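PDB 3MZY: RNA polymerase sigma-H factor from Fusobacterium nucleatum subsp. nucleatum, which probably acts as a sigma-70 family initiation factor that directs RNA polymerase to specific promoter sites and is released afterwards. Local coordinates for residues L13-A18 / T119-G124. Numbering follows the deposited sequence.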
ATOM      1  N   LEU A  13      -2.413   5.344   0.768  1.00 57.96           N
ATOM      2  CA  LEU A  13      -3.783   5.302   1.269  1.00 60.80           C
ATOM      3  C   LEU A  13      -4.483   4.084   0.651  1.00 61.62           C
ATOM      4  O   LEU A  13      -5.064   3.260   1.377  1.00 62.45           O
ATOM      5  CB  LEU A  13      -4.545   6.583   0.892  1.00 61.58           C
ATOM      6  CG  LEU A  13      -5.673   7.151   1.761  1.00 64.51           C
ATOM      7  CD1 LEU A  13      -6.768   7.716   0.849  1.00 65.00           C
ATOM      8  CD2 LEU A  13      -6.279   6.149   2.773  1.00 67.02           C
ATOM      9  N   GLY A  14      -4.408   3.991  -0.687  1.00 61.24           N
ATOM     10  CA  GLY A  14      -4.945   2.864  -1.460  1.00 62.15           C
ATOM     11  C   GLY A  14      -4.544   1.531  -0.856  1.00 62.70           C
ATOM     12  O   GLY A  14      -5.390   0.656  -0.682  1.00 64.50           O
ATOM     13  N   LEU A  15      -3.266   1.396  -0.499  1.00 61.14           N
ATOM     14  CA  LEU A  15      -2.743   0.167   0.054  1.00 60.98           C
ATOM     15  C   LEU A  15      -3.316  -0.133   1.441  1.00 63.03           C
ATOM     16  O   LEU A  15      -3.704  -1.271   1.720  1.00 63.87           O
ATOM     17  CB  LEU A  15      -1.205   0.195   0.107  1.00 59.86           C
ATOM     18  CG  LEU A  15      -0.482  -0.944   0.854  1.00 58.06           C
ATOM     19  CD1 LEU A  15      -0.609  -2.274   0.124  1.00 56.61           C
ATOM     20  CD2 LEU A  15       0.988  -0.636   1.082  1.00 55.36           C
ATOM     21  N   LEU A  16      -3.330   0.885   2.308  1.00 63.75           N
ATOM     22  CA  LEU A  16      -3.902   0.797   3.640  1.00 64.90           C
ATOM     23  C   LEU A  16      -5.371   0.391   3.596  1.00 65.68           C
ATOM     24  O   LEU A  16      -5.855  -0.330   4.475  1.00 66.73           O
ATOM     25  CB  LEU A  16      -3.757   2.146   4.344  1.00 66.13           C
ATOM     26  CG  LEU A  16      -2.738   2.351   5.471  1.00 67.68           C
ATOM     27  CD1 LEU A  16      -1.543   1.415   5.370  1.00 67.68           C
ATOM     28  CD2 LEU A  16      -2.294   3.808   5.480  1.00 68.70           C
ATOM     29  N   LYS A  17      -6.066   0.878   2.572  1.00 65.06           N
ATOM     30  CA  LYS A  17      -7.450   0.500   2.298  1.00 66.27           C
ATOM     31  C   LYS A  17      -7.506  -0.955   1.872  1.00 65.64           C
ATOM     32  O   LYS A  17      -8.319  -1.722   2.383  1.00 66.98           O
ATOM     33  CB  LYS A  17      -8.046   1.384   1.197  1.00 66.08           C
ATOM     34  CG  LYS A  17      -8.663   2.681   1.702  1.00 68.08           C
ATOM     35  CD  LYS A  17      -9.517   3.342   0.628  1.00 68.82           C
ATOM     36  CE  LYS A  17      -9.824   4.777   0.986  1.00 69.75           C
ATOM     37  NZ  LYS A  17     -10.803   5.358   0.027  1.00 70.75           N
ATOM     38  N   ALA A  18      -6.630  -1.325   0.936  1.00 63.47           N
ATOM     39  CA  ALA A  18      -6.505  -2.704   0.489  1.00 62.64           C
ATOM     40  C   ALA A  18      -6.414  -3.652   1.683  1.00 62.97           C
ATOM     41  O   ALA A  18      -7.162  -4.624   1.769  1.00 63.46           O
ATOM     42  CB  ALA A  18      -5.287  -2.860  -0.409  1.00 60.78           C
ATOM     43  N   THR A 119       7.807   0.413  -3.035  1.00 43.22           N
ATOM     44  CA  THR A 119       8.027   1.542  -3.933  1.00 46.77           C
ATOM     45  C   THR A 119       7.199   1.426  -5.217  1.00 48.72           C
ATOM     46  O   THR A 119       6.583   2.395  -5.654  1.00 51.96           O
ATOM     47  CB  THR A 119       9.544   1.673  -4.260  1.00 49.90           C
ATOM     48  OG1 THR A 119      10.243   2.080  -3.068  1.00 51.11           O
ATOM     49  CG2 THR A 119       9.818   2.665  -5.388  1.00 54.25           C
ATOM     50  N   TYR A 120       7.176   0.253  -5.831  1.00 45.23           N
ATOM     51  CA  TYR A 120       6.447   0.137  -7.102  1.00 45.99           C
ATOM     52  C   TYR A 120       4.987  -0.162  -6.920  1.00 45.07           C
ATOM     53  O   TYR A 120       4.175   0.246  -7.750  1.00 46.02           O
ATOM     54  CB  TYR A 120       7.113  -0.843  -8.061  1.00 46.79           C
ATOM     55  CG  TYR A 120       8.468  -0.330  -8.427  1.00 48.48           C
ATOM     56  CD1 TYR A 120       9.620  -0.838  -7.812  1.00 45.39           C
ATOM     57  CD2 TYR A 120       8.603   0.724  -9.354  1.00 49.81           C
ATOM     58  CE1 TYR A 120      10.880  -0.340  -8.140  1.00 48.72           C
ATOM     59  CE2 TYR A 120       9.859   1.238  -9.690  1.00 50.53           C
ATOM     60  CZ  TYR A 120      10.985   0.707  -9.081  1.00 50.84           C
ATOM     61  OH  TYR A 120      12.213   1.216  -9.406  1.00 52.69           O
ATOM     62  N   LEU A 121       4.676  -0.838  -5.816  1.00 44.24           N
ATOM     63  CA  LEU A 121       3.327  -1.182  -5.463  1.00 44.50           C
ATOM     64  C   LEU A 121       2.488   0.070  -5.275  1.00 45.09           C
ATOM     65  O   LEU A 121       1.400   0.186  -5.863  1.00 46.02           O
ATOM     66  CB  LEU A 121       3.325  -2.002  -4.183  1.00 45.05           C
ATOM     67  CG  LEU A 121       2.018  -2.678  -3.766  1.00 46.44           C
ATOM     68  CD1 LEU A 121       1.525  -3.677  -4.828  1.00 46.05           C
ATOM     69  CD2 LEU A 121       2.216  -3.358  -2.416  1.00 47.24           C
ATOM     70  N   ILE A 122       3.003   1.018  -4.487  1.00 44.62           N
ATOM     71  CA  ILE A 122       2.270   2.255  -4.219  1.00 45.27           C
ATOM     72  C   ILE A 122       2.223   3.206  -5.403  1.00 45.36           C
ATOM     73  O   ILE A 122       1.470   4.178  -5.382  1.00 46.85           O
ATOM     74  CB  ILE A 122       2.767   2.999  -2.933  1.00 46.29           C
ATOM     75  CG1 ILE A 122       4.148   3.642  -3.172  1.00 46.77           C
ATOM     76  CG2 ILE A 122       2.665   2.068  -1.720  1.00 45.62           C
ATOM     77  CD1 ILE A 122       4.904   4.148  -1.923  1.00 47.13           C
ATOM     78  N   ARG A 123       3.001   2.923  -6.442  1.00 45.07           N
ATOM     79  CA  ARG A 123       2.894   3.694  -7.692  1.00 45.63           C
ATOM     80  C   ARG A 123       2.023   2.968  -8.743  1.00 45.34           C
ATOM     81  O   ARG A 123       2.039   3.323  -9.927  1.00 45.20           O
ATOM     82  CB  ARG A 123       4.286   4.028  -8.245  1.00 46.99           C
ATOM     83  CG  ARG A 123       5.041   5.057  -7.435  1.00 47.95           C
ATOM     84  CD  ARG A 123       6.538   5.070  -7.780  1.00 48.99           C
ATOM     85  NE  ARG A 123       7.244   6.170  -7.116  1.00 51.60           N
ATOM     86  CZ  ARG A 123       7.564   6.213  -5.815  1.00 52.31           C
ATOM     87  NH1 ARG A 123       7.240   5.214  -4.987  1.00 49.13           N
ATOM     88  NH2 ARG A 123       8.209   7.268  -5.328  1.00 53.14           N
ATOM     89  N   GLY A 124       1.298   1.932  -8.311  1.00 44.98           N
ATOM     90  CA  GLY A 124       0.246   1.329  -9.138  1.00 45.44           C
ATOM     91  C   GLY A 124       0.720   0.329 -10.178  1.00 47.11           C
ATOM     92  O   GLY A 124       0.042   0.103 -11.205  1.00 48.07           O
TER
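Leu121, whose side chain packs against Leu15, accepts a hydrogen bond at its backbone O from Gly124 N (3.0 Å), one of the two bonds of a Schellman motif that ends helix 112-121; the other is received by Tyr120 O from the residue after Gly124. Gly124 is the C-prime residue, with the positive phi that favours glycine. The helix that follows, 127-134, together with 138-159, is consistent with the helix-turn-helix of sigma region 4, whereas helix 8-21 lies in the range of region 2. The contact, whose segments are 101 residues apart at their closest ends, would thus join the two parts near the centre of the chain.

No hydrogen bond spans the segments, and from residues 13-18 Leu15 alone makes the contact. The backbones come nearest at Leu15 and Ile122, with CA atoms 6.9 Å apart. Both leucines carry CG anti to the backbone N (chi1 171° in Leu15, -169° in Leu121), which carries their methyl groups toward each other. There the side chains meet at about a right angle, and CD1 of Leu15 lies 4.0 Å from CD2 of Leu121. Ile37 of helix 29-50 touches both leucines, Phe102 of helix 91-109 packs on Leu15, and these join the leucines in a buried apolar cluster.

The other branch of Leu15 meets the type I turn from Leu121 to Gly124: CD2 lies 4.2 Å from CG2 of Ile122, on which Val8 and Ile12 of helix 8-21 also pack. Behind this apolar layer, Arg123 folds back over the helix end, its NH1 donating to Thr119 O at 3.0 Å with an N-H...O angle of 152°.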